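Local coordinates for protein beta-hexosaminidase Amuc_2018 (Akkermansia muciniphila, PDB 6JE8) that hydrolyses terminal, non-reducing N-acetylglucosamine and N-acetylgalactosamine units from glycans and chitobiose, as a zinc-containing family 20 glycoside hydrolase, at residues K111-M116 / R180-I185; I185-M190 / I251-G256; Q302-W307 / P317-Y322; Y352-Q357 / W364-T369. One frame throughout, in Å; residues are numbered along the deposited sequence. Where two conformers were deposited one is given.

Contact 1 of 4, residues K111-M116 / R180-I185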
loop_
_atom_site.group_PDB
_atom_site.type_symbol
_atom_site.label_atom_id
_atom_site.label_comp_id
_atom_site.label_asym_id
_atom_site.label_seq_id
_atom_site.Cartn_x
_atom_site.Cartn_y
_atom_site.Cartn_z
ATOM N N LYS A 111 12.882 6.014 5.525
ATOM C CA LYS A 111 12.138 7.034 6.269
ATOM C C LYS A 111 10.623 6.802 6.177
ATOM O O LYS A 111 9.890 6.937 7.177
ATOM C CB LYS A 111 12.484 8.435 5.757
ATOM C CG LYS A 111 11.816 9.519 6.601
ATOM C CD LYS A 111 12.396 10.904 6.373
ATOM C CE LYS A 111 11.970 11.854 7.490
ATOM N NZ LYS A 111 12.608 13.196 7.375
ATOM N N PHE A 112 10.137 6.475 4.974
ATOM C CA PHE A 112 8.713 6.202 4.788
ATOM C C PHE A 112 8.258 5.054 5.687
ATOM O O PHE A 112 7.181 5.110 6.311
ATOM C CB PHE A 112 8.449 5.885 3.307
ATOM C CG PHE A 112 6.980 5.784 2.950
ATOM C CD1 PHE A 112 6.302 4.579 3.094
ATOM C CD2 PHE A 112 6.287 6.891 2.485
ATOM C CE1 PHE A 112 4.952 4.471 2.777
ATOM C CE2 PHE A 112 4.924 6.805 2.167
ATOM C CZ PHE A 112 4.257 5.588 2.315
ATOM N N VAL A 113 9.084 4.008 5.776
ATOM C CA VAL A 113 8.770 2.843 6.595
ATOM C C VAL A 113 8.751 3.201 8.079
ATOM O O VAL A 113 7.871 2.746 8.820
ATOM C CB VAL A 113 9.767 1.704 6.308
ATOM C CG1 VAL A 113 9.635 0.587 7.362
ATOM C CG2 VAL A 113 9.562 1.162 4.897
ATOM N N ASP A 114 9.743 3.970 8.555
ATOM C CA ASP A 114 9.721 4.359 9.971
ATOM C C ASP A 114 8.448 5.130 10.310
ATOM O O ASP A 114 7.838 4.915 11.373
ATOM C CB ASP A 114 10.943 5.206 10.337
ATOM C CG ASP A 114 12.223 4.398 10.403
ATOM O OD1 ASP A 114 12.168 3.164 10.273
ATOM O OD2 ASP A 114 13.297 5.003 10.588
ATOM N N MET A 115 8.035 6.036 9.421
ATOM C CA MET A 115 6.827 6.808 9.700
ATOM C C MET A 115 5.582 5.923 9.717
ATOM O O MET A 115 4.733 6.057 10.606
ATOM C CB MET A 115 6.692 7.943 8.686
ATOM C CG MET A 115 7.824 8.947 8.836
ATOM S SD MET A 115 7.735 10.337 7.688
ATOM C CE MET A 115 6.235 11.141 8.198
ATOM N N MET A 116 5.451 4.999 8.761
ATOM C CA MET A 116 4.251 4.165 8.773
ATOM C C MET A 116 4.248 3.209 9.965
ATOM O O MET A 116 3.180 2.917 10.517
ATOM C CB MET A 116 4.102 3.415 7.445
ATOM C CG MET A 116 5.023 2.244 7.255
ATOM S SD MET A 116 4.990 1.690 5.522
ATOM C CE MET A 116 3.381 0.868 5.495
ATOM N N ARG A 180 10.390 -3.959 11.793
ATOM C CA ARG A 180 9.371 -3.006 12.231
ATOM C C ARG A 180 7.932 -3.528 12.079
ATOM O O ARG A 180 6.987 -2.728 12.058
ATOM C CB ARG A 180 9.580 -1.682 11.485
ATOM C CG ARG A 180 10.941 -1.042 11.844
ATOM C CD ARG A 180 11.513 -0.089 10.783
ATOM N NE ARG A 180 12.782 0.511 11.224
ATOM C CZ ARG A 180 13.949 -0.127 11.265
ATOM N NH1 ARG A 180 14.036 -1.397 10.870
ATOM N NH2 ARG A 180 15.044 0.503 11.701
ATOM N N GLY A 181 7.745 -4.849 11.983
ATOM C CA GLY A 181 6.425 -5.449 11.937
ATOM C C GLY A 181 5.690 -5.340 10.620
ATOM O O GLY A 181 4.466 -5.499 10.590
ATOM N N ILE A 182 6.395 -5.092 9.521
ATOM C CA ILE A 182 5.771 -4.808 8.232
ATOM C C ILE A 182 6.162 -5.902 7.246
ATOM O O ILE A 182 7.346 -6.222 7.121
ATOM C CB ILE A 182 6.207 -3.423 7.728
ATOM C CG1 ILE A 182 5.610 -2.339 8.634
ATOM C CG2 ILE A 182 5.835 -3.214 6.247
ATOM C CD1 ILE A 182 6.268 -0.967 8.485
ATOM N N ASP A 183 5.165 -6.491 6.569
ATOM C CA ASP A 183 5.408 -7.372 5.422
ATOM C C ASP A 183 5.370 -6.571 4.125
ATOM O O ASP A 183 4.597 -5.618 3.996
ATOM C CB ASP A 183 4.357 -8.468 5.324
ATOM C CG ASP A 183 4.445 -9.477 6.457
ATOM O OD1 ASP A 183 5.441 -9.469 7.209
ATOM O OD2 ASP A 183 3.506 -10.293 6.581
ATOM N N VAL A 184 6.155 -7.010 3.138
ATOM C CA VAL A 184 6.290 -6.296 1.867
ATOM C C VAL A 184 5.664 -7.116 0.743
ATOM O O VAL A 184 5.970 -8.305 0.590
ATOM C CB VAL A 184 7.762 -5.989 1.554
ATOM C CG1 VAL A 184 7.867 -5.153 0.287
ATOM C CG2 VAL A 184 8.399 -5.269 2.734
ATOM N N ILE A 185 4.835 -6.456 -0.071
ATOM C CA ILE A 185 4.032 -7.061 -1.138
ATOM C C ILE A 185 4.437 -6.453 -2.479
ATOM O O ILE A 185 4.149 -5.275 -2.719
ATOM C CB ILE A 185 2.531 -6.817 -0.919
ATOM C CG1 ILE A 185 2.120 -7.158 0.519
ATOM C CG2 ILE A 185 1.704 -7.592 -1.961
ATOM C CD1 ILE A 185 2.267 -8.598 0.846
HETATM O O HOH W 1 14.825 3.324 12.387
#
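I182 meets helix residues V113 and M116 through the terminal methyl of its longer branch. Its CD1 lies 3.7 Å from M116 CG and 3.9 Å from V113 CG1. With CG1 anti to the carbonyl carbon (chi1 -68°) and the chain extended beyond it, I182 carries that methyl to the helix. V113 slides past it in the opposite direction, and V113 CG1 also reaches R180 CD at 4.0 Å, which brings the aliphatic part of the arginine into the apolar patch. Residues 180-182 connect the end of helix 167-179 to strand 183-190. G181, with positive phi, is the C-prime residue of a Schellman motif in which I182 N bonds back to C177 O. In this TIM-barrel catalytic domain, helix 106-118 packs against the turn that feeds the strand, and L124 of strand 123-130 touches V113, M116 and I182. At the more open margin D114 and R180 form a salt bridge, OD1 to NE 2.9 Å. The N-H points poorly at the oxygen (125°), so the hydrogen bond is weak although carboxylate and guanidinium planes lie only 13° apart. A water adds a second link, 2.9 Å from D114 OD2 and 2.9 Å from R180 NH2, in the guanidinium plane. Y176 serves both residues: its hydroxyl bonds D114 OD1, its carbonyl takes R180 NH1, and its ring makes a cation-pi contact with the arginine.

Contact 2 of 4, residues I185-M190 / I251-G256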
loop_
_atom_site.group_PDB
_atom_site.type_symbol
_atom_site.label_atom_id
_atom_site.label_comp_id
_atom_site.label_asym_id
_atom_site.label_seq_id
_atom_site.Cartn_x
_atom_site.Cartn_y
_atom_site.Cartn_z
ATOM N N ILE A 185 4.835 -6.456 -0.071
ATOM C CA ILE A 185 4.032 -7.061 -1.138
ATOM C C ILE A 185 4.437 -6.453 -2.479
ATOM O O ILE A 185 4.149 -5.275 -2.719
ATOM C CB ILE A 185 2.531 -6.817 -0.919
ATOM C CG1 ILE A 185 2.120 -7.158 0.519
ATOM C CG2 ILE A 185 1.704 -7.592 -1.961
ATOM C CD1 ILE A 185 2.267 -8.598 0.846
ATOM N N PRO A 186 5.045 -7.208 -3.391
ATOM C CA PRO A 186 5.368 -6.660 -4.711
ATOM C C PRO A 186 4.176 -6.721 -5.653
ATOM O O PRO A 186 3.346 -7.626 -5.574
ATOM C CB PRO A 186 6.487 -7.584 -5.198
ATOM C CG PRO A 186 6.127 -8.919 -4.600
ATOM C CD PRO A 186 5.535 -8.593 -3.230
ATOM N N GLU A 187 4.099 -5.738 -6.554
ATOM C CA GLU A 187 3.099 -5.725 -7.620
ATOM C C GLU A 187 3.811 -5.662 -8.959
ATOM O O GLU A 187 4.621 -4.759 -9.191
ATOM C CB GLU A 187 2.139 -4.537 -7.498
ATOM C CG GLU A 187 1.042 -4.524 -8.593
ATOM C CD GLU A 187 0.128 -3.303 -8.514
ATOM O OE1 GLU A 187 0.215 -2.545 -7.524
ATOM O OE2 GLU A 187 -0.677 -3.091 -9.452
ATOM N N ILE A 188 3.506 -6.618 -9.830
ATOM C CA ILE A 188 3.981 -6.637 -11.207
ATOM C C ILE A 188 2.736 -6.690 -12.073
ATOM O O ILE A 188 2.086 -7.737 -12.161
ATOM C CB ILE A 188 4.884 -7.842 -11.507
ATOM C CG1 ILE A 188 6.047 -7.931 -10.524
ATOM C CG2 ILE A 188 5.398 -7.760 -12.966
ATOM C CD1 ILE A 188 6.961 -6.719 -10.566
ATOM N N ASP A 189 2.397 -5.576 -12.715
ATOM C CA ASP A 189 1.173 -5.529 -13.500
ATOM C C ASP A 189 1.314 -6.297 -14.803
ATOM O O ASP A 189 2.335 -6.212 -15.486
ATOM C CB ASP A 189 0.792 -4.081 -13.793
ATOM C CG ASP A 189 0.161 -3.423 -12.604
ATOM O OD1 ASP A 189 -0.059 -4.153 -11.620
ATOM O OD2 ASP A 189 -0.126 -2.213 -12.641
ATOM N N MET A 190 0.265 -7.040 -15.148
ATOM C CA MET A 190 0.226 -7.807 -16.389
ATOM C C MET A 190 -1.229 -8.092 -16.719
ATOM O O MET A 190 -2.062 -8.186 -15.809
ATOM C CB MET A 190 1.021 -9.116 -16.256
ATOM C CG MET A 190 0.511 -10.045 -15.162
ATOM S SD MET A 190 1.670 -11.367 -14.810
ATOM C CE MET A 190 2.969 -10.466 -13.954
ATOM N N ILE A 251 3.142 -13.262 -1.583
ATOM C CA ILE A 251 1.997 -12.646 -2.241
ATOM C C ILE A 251 2.507 -11.855 -3.432
ATOM O O ILE A 251 3.487 -11.115 -3.309
ATOM C CB ILE A 251 1.242 -11.731 -1.269
ATOM C CG1 ILE A 251 0.673 -12.570 -0.117
ATOM C CG2 ILE A 251 0.160 -10.970 -2.008
ATOM C CD1 ILE A 251 0.173 -11.743 1.040
ATOM N N VAL A 252 1.856 -12.009 -4.583
ATOM C CA VAL A 252 2.204 -11.247 -5.775
ATOM C C VAL A 252 0.943 -10.566 -6.282
ATOM O O VAL A 252 -0.015 -11.236 -6.683
ATOM C CB VAL A 252 2.827 -12.126 -6.870
ATOM C CG1 VAL A 252 3.210 -11.249 -8.070
ATOM C CG2 VAL A 252 4.064 -12.862 -6.312
ATOM N N HIS A 253 0.937 -9.240 -6.248
ATOM C CA HIS A 253 -0.151 -8.449 -6.817
ATOM C C HIS A 253 0.040 -8.371 -8.332
ATOM O O HIS A 253 1.103 -7.963 -8.804
ATOM C CB HIS A 253 -0.130 -7.063 -6.171
ATOM C CG HIS A 253 -1.403 -6.296 -6.305
ATOM N ND1 HIS A 253 -2.044 -6.112 -7.511
ATOM C CD2 HIS A 253 -2.132 -5.622 -5.382
ATOM C CE1 HIS A 253 -3.123 -5.370 -7.323
ATOM N NE2 HIS A 253 -3.201 -5.062 -6.039
ATOM N N LEU A 254 -0.964 -8.795 -9.101
ATOM C CA LEU A 254 -0.833 -8.841 -10.554
ATOM C C LEU A 254 -1.487 -7.663 -11.258
ATOM O O LEU A 254 -1.467 -7.613 -12.491
ATOM C CB LEU A 254 -1.432 -10.146 -11.097
ATOM C CG LEU A 254 -0.762 -11.428 -10.596
ATOM C CD1 LEU A 254 -1.479 -12.655 -11.168
ATOM C CD2 LEU A 254 0.710 -11.460 -10.955
ATOM N N GLY A 255 -2.069 -6.725 -10.516
ATOM C CA GLY A 255 -2.821 -5.644 -11.128
ATOM C C GLY A 255 -4.238 -6.092 -11.404
ATOM O O GLY A 255 -5.061 -6.151 -10.489
ATOM N N GLY A 256 -4.525 -6.449 -12.655
ATOM C CA GLY A 256 -5.797 -7.046 -13.001
ATOM C C GLY A 256 -6.905 -6.070 -13.328
ATOM O O GLY A 256 -8.016 -6.512 -13.656
HETATM O O HOH W 2 -2.598 -5.277 -14.523
#
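E187 and H253 face each other as a parallel bridge, their CA atoms 4.3 Å apart, on strands whose N-to-C directions differ by 30°. H253 is gripped through its backbone N and O: N donates to P186 O at 3.0 Å, and O accepts I188 N at 2.9 Å. Farther along, M190 N bonds L254 O at 3.2 Å, so two successive carbonyls face the partner strand. These are adjacent strands of the (beta/alpha)8 barrel, and 251-256 runs directly into substrate-binding D257 and active-site E258. Both E187 and H253 hold CG anti to the backbone N (chi1 -161° in H253), which sends the two side chains the same way. The carboxylate stacks on one face of the imidazole with planes 26° apart, E187 CD standing 3.7 Å above the ring plane, offset toward its rim. G255 N donates to H253 ND1 at 3.1 Å, in the ring plane, which, with the stacked carboxylate, restrains the ring's rotation. Replacing H253 by an alanine is likely to leave G255 N without that acceptor and to open a gap beside the E187 carboxylate. H125 and H127 hold E187 OE1, W307 its OE2. D189, near active-site D130 and H193, leaves G255 no room for a side chain.

Contact 3 of 4, residues Q302-W307 / P317-Y322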
loop_
_atom_site.group_PDB
_atom_site.type_symbol
_atom_site.label_atom_id
_atom_site.label_comp_id
_atom_site.label_asym_id
_atom_site.label_seq_id
_atom_site.Cartn_x
_atom_site.Cartn_y
_atom_site.Cartn_z
ATOM N N GLN A 302 3.258 -19.259 -4.332
ATOM C CA GLN A 302 2.862 -17.861 -4.249
ATOM C C GLN A 302 1.366 -17.736 -4.482
ATOM O O GLN A 302 0.727 -18.640 -5.029
ATOM C CB GLN A 302 3.631 -17.019 -5.274
ATOM C CG GLN A 302 5.100 -16.850 -4.922
ATOM C CD GLN A 302 5.948 -16.488 -6.134
ATOM O OE1 GLN A 302 5.825 -17.106 -7.191
ATOM N NE2 GLN A 302 6.822 -15.490 -5.983
ATOM N N THR A 303 0.805 -16.604 -4.052
ATOM C CA THR A 303 -0.620 -16.374 -4.240
ATOM C C THR A 303 -0.873 -14.997 -4.842
ATOM O O THR A 303 -0.196 -14.023 -4.479
ATOM C CB THR A 303 -1.370 -16.520 -2.903
ATOM O OG1 THR A 303 -2.776 -16.351 -3.119
ATOM C CG2 THR A 303 -0.886 -15.499 -1.899
ATOM N N PRO A 304 -1.832 -14.870 -5.759
ATOM C CA PRO A 304 -2.054 -13.584 -6.424
ATOM C C PRO A 304 -3.026 -12.682 -5.673
ATOM O O PRO A 304 -3.881 -13.126 -4.905
ATOM C CB PRO A 304 -2.644 -13.996 -7.778
ATOM C CG PRO A 304 -3.449 -15.223 -7.438
ATOM C CD PRO A 304 -2.630 -15.951 -6.376
ATOM N N GLN A 305 -2.869 -11.384 -5.918
ATOM C CA GLN A 305 -3.844 -10.383 -5.498
ATOM C C GLN A 305 -4.234 -9.531 -6.693
ATOM O O GLN A 305 -3.478 -9.421 -7.665
ATOM C CB GLN A 305 -3.297 -9.479 -4.407
ATOM C CG GLN A 305 -3.130 -10.166 -3.090
ATOM C CD GLN A 305 -2.759 -9.171 -2.021
ATOM O OE1 GLN A 305 -2.179 -8.123 -2.316
ATOM N NE2 GLN A 305 -3.078 -9.492 -0.774
ATOM N N PHE A 306 -5.416 -8.904 -6.608
ATOM C CA PHE A 306 -5.902 -8.122 -7.750
ATOM C C PHE A 306 -6.614 -6.843 -7.332
ATOM O O PHE A 306 -7.263 -6.800 -6.289
ATOM C CB PHE A 306 -6.919 -8.902 -8.592
ATOM C CG PHE A 306 -6.404 -10.202 -9.130
ATOM C CD1 PHE A 306 -5.774 -10.253 -10.359
ATOM C CD2 PHE A 306 -6.562 -11.375 -8.410
ATOM C CE1 PHE A 306 -5.301 -11.461 -10.866
ATOM C CE2 PHE A 306 -6.103 -12.580 -8.919
ATOM C CZ PHE A 306 -5.474 -12.615 -10.147
ATOM N N TRP A 307 -6.564 -5.829 -8.193
ATOM C CA TRP A 307 -7.523 -4.730 -8.090
ATOM C C TRP A 307 -8.864 -5.269 -8.572
ATOM O O TRP A 307 -8.956 -5.759 -9.699
ATOM C CB TRP A 307 -7.098 -3.527 -8.938
ATOM C CG TRP A 307 -5.757 -2.956 -8.596
ATOM C CD1 TRP A 307 -4.622 -3.008 -9.365
ATOM C CD2 TRP A 307 -5.402 -2.250 -7.400
ATOM N NE1 TRP A 307 -3.583 -2.384 -8.716
ATOM C CE2 TRP A 307 -4.033 -1.911 -7.507
ATOM C CE3 TRP A 307 -6.107 -1.871 -6.247
ATOM C CZ2 TRP A 307 -3.351 -1.207 -6.505
ATOM C CZ3 TRP A 307 -5.423 -1.182 -5.243
ATOM C CH2 TRP A 307 -4.056 -0.855 -5.384
ATOM N N PRO A 317 -12.020 -18.798 -5.680
ATOM C CA PRO A 317 -12.314 -18.613 -4.255
ATOM C C PRO A 317 -11.056 -18.720 -3.407
ATOM O O PRO A 317 -10.141 -19.486 -3.711
ATOM C CB PRO A 317 -13.298 -19.746 -3.951
ATOM C CG PRO A 317 -14.020 -19.925 -5.244
ATOM C CD PRO A 317 -12.993 -19.693 -6.329
ATOM N N GLY A 318 -11.010 -17.914 -2.348
ATOM C CA GLY A 318 -9.852 -17.818 -1.496
ATOM C C GLY A 318 -8.871 -16.720 -1.861
ATOM O O GLY A 318 -8.046 -16.347 -1.021
ATOM N N GLU A 319 -8.918 -16.202 -3.084
ATOM C CA GLU A 319 -7.991 -15.147 -3.459
ATOM C C GLU A 319 -8.398 -13.836 -2.784
ATOM O O GLU A 319 -9.497 -13.702 -2.237
ATOM C CB GLU A 319 -7.935 -14.999 -4.981
ATOM C CG GLU A 319 -7.261 -16.184 -5.700
ATOM C CD GLU A 319 -7.289 -16.078 -7.228
ATOM O OE1 GLU A 319 -7.997 -15.202 -7.770
ATOM O OE2 GLU A 319 -6.596 -16.881 -7.895
ATOM N N THR A 320 -7.492 -12.860 -2.817
ATOM C CA THR A 320 -7.727 -11.557 -2.208
ATOM C C THR A 320 -7.759 -10.472 -3.282
ATOM O O THR A 320 -6.898 -10.420 -4.182
ATOM C CB THR A 320 -6.664 -11.232 -1.147
ATOM O OG1 THR A 320 -6.838 -12.086 -0.008
ATOM C CG2 THR A 320 -6.800 -9.783 -0.685
ATOM N N VAL A 321 -8.770 -9.603 -3.184
ATOM C CA VAL A 321 -8.943 -8.506 -4.118
ATOM C C VAL A 321 -9.084 -7.206 -3.334
ATOM O O VAL A 321 -9.430 -7.201 -2.151
ATOM C CB VAL A 321 -10.160 -8.704 -5.049
ATOM C CG1 VAL A 321 -9.987 -9.983 -5.906
ATOM C CG2 VAL A 321 -11.457 -8.759 -4.240
ATOM N N TYR A 322 -8.792 -6.103 -4.016
ATOM C CA TYR A 322 -8.873 -4.761 -3.445
ATOM C C TYR A 322 -10.067 -4.021 -4.025
ATOM O O TYR A 322 -10.190 -3.898 -5.248
ATOM C CB TYR A 322 -7.623 -3.941 -3.746
ATOM C CG TYR A 322 -6.353 -4.411 -3.097
ATOM C CD1 TYR A 322 -5.663 -5.505 -3.602
ATOM C CD2 TYR A 322 -5.814 -3.735 -2.002
ATOM C CE1 TYR A 322 -4.479 -5.938 -3.025
ATOM C CE2 TYR A 322 -4.620 -4.159 -1.427
ATOM C CZ TYR A 322 -3.962 -5.264 -1.942
ATOM O OH TYR A 322 -2.778 -5.709 -1.384
HETATM O O HOH W 3 -4.628 -14.083 -2.655
#
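Q305 and Y322 both set CG anti to the carbonyl carbon, chi1 -70° and -67°, and the glutamine continues extended, which takes its amide to the tyrosine hydroxyl. Y322 OH donates to Q305 OE1 at 2.7 Å. The amide and ring planes stand 84° apart, and the donor is tilted out of the carbonyl plane. F306 O lies at the edge of the same ring, 3.4 Å from Y322 CD1, while also accepting Y322 N at 2.8 Å. W307 crosses the tyrosine obliquely, with W307 CE3 3.6 Å from Y322 CB. A phenylalanine in place of Y322 is likely to leave buried Q305 OE1 without its hydroxyl donor and the amide freer to turn. The face bearing F306 and V321 is different: F306 CE2 comes within 3.4 Å of E319 OE1, and the other oxygen of E319 bonds H316. F306 N to T320 O, 3.2 Å, is the other backbone bond, and a water bridges T303 OG1, P304 O and, weakly, T320 N. W307 lies close to substrate-binding W324 and W400. These parallel strands belong to the catalytic barrel: strand 251-255 flanks 303-307, strand 342-345 flanks 320-323, and W92 of strand 92-97 meets Q305 and Y322 across the interior.

Contact 4 of 4, residues Y352-Q357 / W364-T369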
loop_
_atom_site.group_PDB
_atom_site.type_symbol
_atom_site.label_atom_id
_atom_site.label_comp_id
_atom_site.label_asym_id
_atom_site.label_seq_id
_atom_site.Cartn_x
_atom_site.Cartn_y
_atom_site.Cartn_z
ATOM N N TYR A 352 -7.262 6.973 -1.831
ATOM C CA TYR A 352 -6.300 7.303 -2.880
ATOM C C TYR A 352 -5.627 8.602 -2.477
ATOM O O TYR A 352 -6.176 9.692 -2.658
ATOM C CB TYR A 352 -6.962 7.405 -4.252
ATOM C CG TYR A 352 -7.044 6.082 -4.986
ATOM C CD1 TYR A 352 -7.207 4.888 -4.291
ATOM C CD2 TYR A 352 -6.950 6.027 -6.372
ATOM C CE1 TYR A 352 -7.282 3.669 -4.961
ATOM C CE2 TYR A 352 -7.029 4.817 -7.053
ATOM C CZ TYR A 352 -7.191 3.648 -6.344
ATOM O OH TYR A 352 -7.259 2.441 -7.005
ATOM N N LEU A 353 -4.436 8.491 -1.903
ATOM C CA LEU A 353 -3.779 9.666 -1.353
ATOM C C LEU A 353 -2.997 10.459 -2.395
ATOM O O LEU A 353 -2.391 11.472 -2.040
ATOM C CB LEU A 353 -2.869 9.245 -0.191
ATOM C CG LEU A 353 -3.651 8.505 0.904
ATOM C CD1 LEU A 353 -2.755 8.236 2.097
ATOM C CD2 LEU A 353 -4.897 9.296 1.336
ATOM N N ASP A 354 -3.019 10.061 -3.672
ATOM C CA ASP A 354 -2.496 10.967 -4.695
ATOM C C ASP A 354 -3.419 12.168 -4.915
ATOM O O ASP A 354 -2.963 13.199 -5.425
ATOM C CB ASP A 354 -2.252 10.222 -6.020
ATOM C CG ASP A 354 -3.467 9.448 -6.508
ATOM O OD1 ASP A 354 -4.197 8.867 -5.665
ATOM O OD2 ASP A 354 -3.683 9.409 -7.745
ATOM N N PHE A 355 -4.686 12.072 -4.520
ATOM C CA PHE A 355 -5.623 13.180 -4.714
ATOM C C PHE A 355 -5.291 14.337 -3.773
ATOM O O PHE A 355 -4.796 14.126 -2.664
ATOM C CB PHE A 355 -7.065 12.732 -4.454
ATOM C CG PHE A 355 -7.554 11.619 -5.351
ATOM C CD1 PHE A 355 -6.835 11.215 -6.460
ATOM C CD2 PHE A 355 -8.769 11.001 -5.088
ATOM C CE1 PHE A 355 -7.304 10.188 -7.276
ATOM C CE2 PHE A 355 -9.247 9.971 -5.901
ATOM C CZ PHE A 355 -8.512 9.566 -6.991
ATOM N N PRO A 356 -5.588 15.577 -4.177
ATOM C CA PRO A 356 -5.285 16.723 -3.312
ATOM C C PRO A 356 -6.098 16.668 -2.027
ATOM O O PRO A 356 -7.221 16.161 -2.005
ATOM C CB PRO A 356 -5.680 17.933 -4.173
ATOM C CG PRO A 356 -6.660 17.410 -5.132
ATOM C CD PRO A 356 -6.259 15.982 -5.419
ATOM N N GLN A 357 -5.519 17.184 -0.945
ATOM C CA GLN A 357 -6.191 17.100 0.342
ATOM C C GLN A 357 -6.876 18.392 0.747
ATOM O O GLN A 357 -7.638 18.389 1.718
ATOM C CB GLN A 357 -5.211 16.681 1.445
ATOM C CG GLN A 357 -4.147 17.711 1.807
ATOM C CD GLN A 357 -2.896 17.033 2.362
ATOM O OE1 GLN A 357 -2.867 16.576 3.510
ATOM N NE2 GLN A 357 -1.864 16.942 1.530
ATOM N N TRP A 364 -4.445 18.253 -11.377
ATOM C CA TRP A 364 -3.963 17.762 -12.667
ATOM C C TRP A 364 -5.101 17.590 -13.663
ATOM O O TRP A 364 -5.039 16.745 -14.563
ATOM C CB TRP A 364 -3.165 16.468 -12.478
ATOM C CG TRP A 364 -2.128 16.700 -11.427
ATOM C CD1 TRP A 364 -2.103 16.178 -10.168
ATOM C CD2 TRP A 364 -1.004 17.579 -11.520
ATOM N NE1 TRP A 364 -1.010 16.651 -9.484
ATOM C CE2 TRP A 364 -0.325 17.522 -10.288
ATOM C CE3 TRP A 364 -0.497 18.402 -12.530
ATOM C CZ2 TRP A 364 0.840 18.251 -10.038
ATOM C CZ3 TRP A 364 0.657 19.128 -12.280
ATOM C CH2 TRP A 364 1.311 19.046 -11.041
ATOM N N GLY A 365 -6.148 18.393 -13.495
ATOM C CA GLY A 365 -7.273 18.395 -14.402
ATOM C C GLY A 365 -8.283 17.285 -14.221
ATOM O O GLY A 365 -9.202 17.181 -15.040
ATOM N N TRP A 366 -8.163 16.445 -13.185
ATOM C CA TRP A 366 -9.109 15.343 -13.070
ATOM C C TRP A 366 -9.380 14.852 -11.644
ATOM O O TRP A 366 -10.419 14.234 -11.403
ATOM C CB TRP A 366 -8.640 14.163 -13.923
ATOM C CG TRP A 366 -7.431 13.466 -13.392
ATOM C CD1 TRP A 366 -6.126 13.776 -13.649
ATOM C CD2 TRP A 366 -7.410 12.325 -12.524
ATOM N NE1 TRP A 366 -5.293 12.897 -12.990
ATOM C CE2 TRP A 366 -6.055 11.995 -12.296
ATOM C CE3 TRP A 366 -8.404 11.551 -11.913
ATOM C CZ2 TRP A 366 -5.670 10.931 -11.483
ATOM C CZ3 TRP A 366 -8.018 10.485 -11.113
ATOM C CH2 TRP A 366 -6.662 10.189 -10.902
ATOM N N MET A 367 -8.478 15.099 -10.695
ATOM C CA MET A 367 -8.616 14.512 -9.366
ATOM C C MET A 367 -9.648 15.239 -8.509
ATOM O O MET A 367 -9.682 16.471 -8.460
ATOM C CB MET A 367 -7.276 14.535 -8.630
ATOM C CG MET A 367 -6.213 13.662 -9.239
ATOM S SD MET A 367 -4.687 13.945 -8.346
ATOM C CE MET A 367 -3.577 12.821 -9.207
ATOM N N LYS A 368 -10.467 14.464 -7.802
ATOM C CA LYS A 368 -11.310 15.038 -6.766
ATOM C C LYS A 368 -10.478 15.362 -5.525
ATOM O O LYS A 368 -9.324 14.959 -5.390
ATOM C CB LYS A 368 -12.444 14.087 -6.400
ATOM C CG LYS A 368 -11.947 12.689 -6.123
ATOM C CD LYS A 368 -12.586 12.091 -4.903
ATOM C CE LYS A 368 -14.102 12.081 -4.991
ATOM N NZ LYS A 368 -14.715 11.654 -3.698
ATOM N N THR A 369 -11.080 16.113 -4.610
ATOM C CA THR A 369 -10.437 16.480 -3.356
ATOM C C THR A 369 -10.859 15.480 -2.287
ATOM O O THR A 369 -12.041 15.152 -2.179
ATOM C CB THR A 369 -10.831 17.897 -2.940
ATOM O OG1 THR A 369 -10.388 18.818 -3.940
ATOM C CG2 THR A 369 -10.209 18.268 -1.593
#
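K368 O is buried against F355 and P356 with no hydrogen-bond partner anywhere in the model, and no hydrogen bond joins the two segments at all. Carbon presses on it instead: P356 CD lies 3.2 Å away from K368 O and F355 CB 3.3 Å. Three side chains meet different carbons of the F355 ring, all obliquely. K368, whose CG sits between its backbone N and carbonyl carbon (chi1 50°), brings its bent aliphatic chain across the ring at a slant, with K368 CG 3.7 Å from F355 CD2. M367 CG is 3.8 Å from F355 CD1, and W366 CH2 is 3.7 Å from F355 CE1, the two aromatic planes being 87° apart. M367 SD makes an oblique Met-aromatic contact 5.2 Å from the F355 ring centroid, and M367 CG also lies over the centre of one face of W366. Y352 to F355 form a type I beta turn in the long loop between helices 348-351 and 372-376, and Y352, L353 and D354 bind substrate. Glycerol, probably from the crystallisation liquor, hydrogen-bonds Y352 OH and D354 OD2, consistent with a pocket here. The M367 methyl CE lies 3.7 Å from D354 OD2. R413 of helix 407-414 and R417 of helix 417-426 bond the carbonyls of D354 and F355.

In the fold
Contacts 1 and 2 share I185 and strand 183-190: contact 1 ties the entry to that strand to a helix on the barrel's outside, while contact 2 pairs the strand's later residues with 251-255. Contact 3 continues the sheet through V252-T303 and G255-W307 backbone contacts, and contacts 2 and 3, centres about 9 Å apart, meet in the cluster of H253, W307 and Y322. Both are buried and rest on parallel-strand backbone bonds, less regular at the end of contact 2. Contact 1 joins a buried apolar patch to a water-bridged ion pair at its margin. Contact 4, about 24 Å or more from the other centres, is loop on loop, without cross-bonds, and mostly buried, though its margin includes exposed W366.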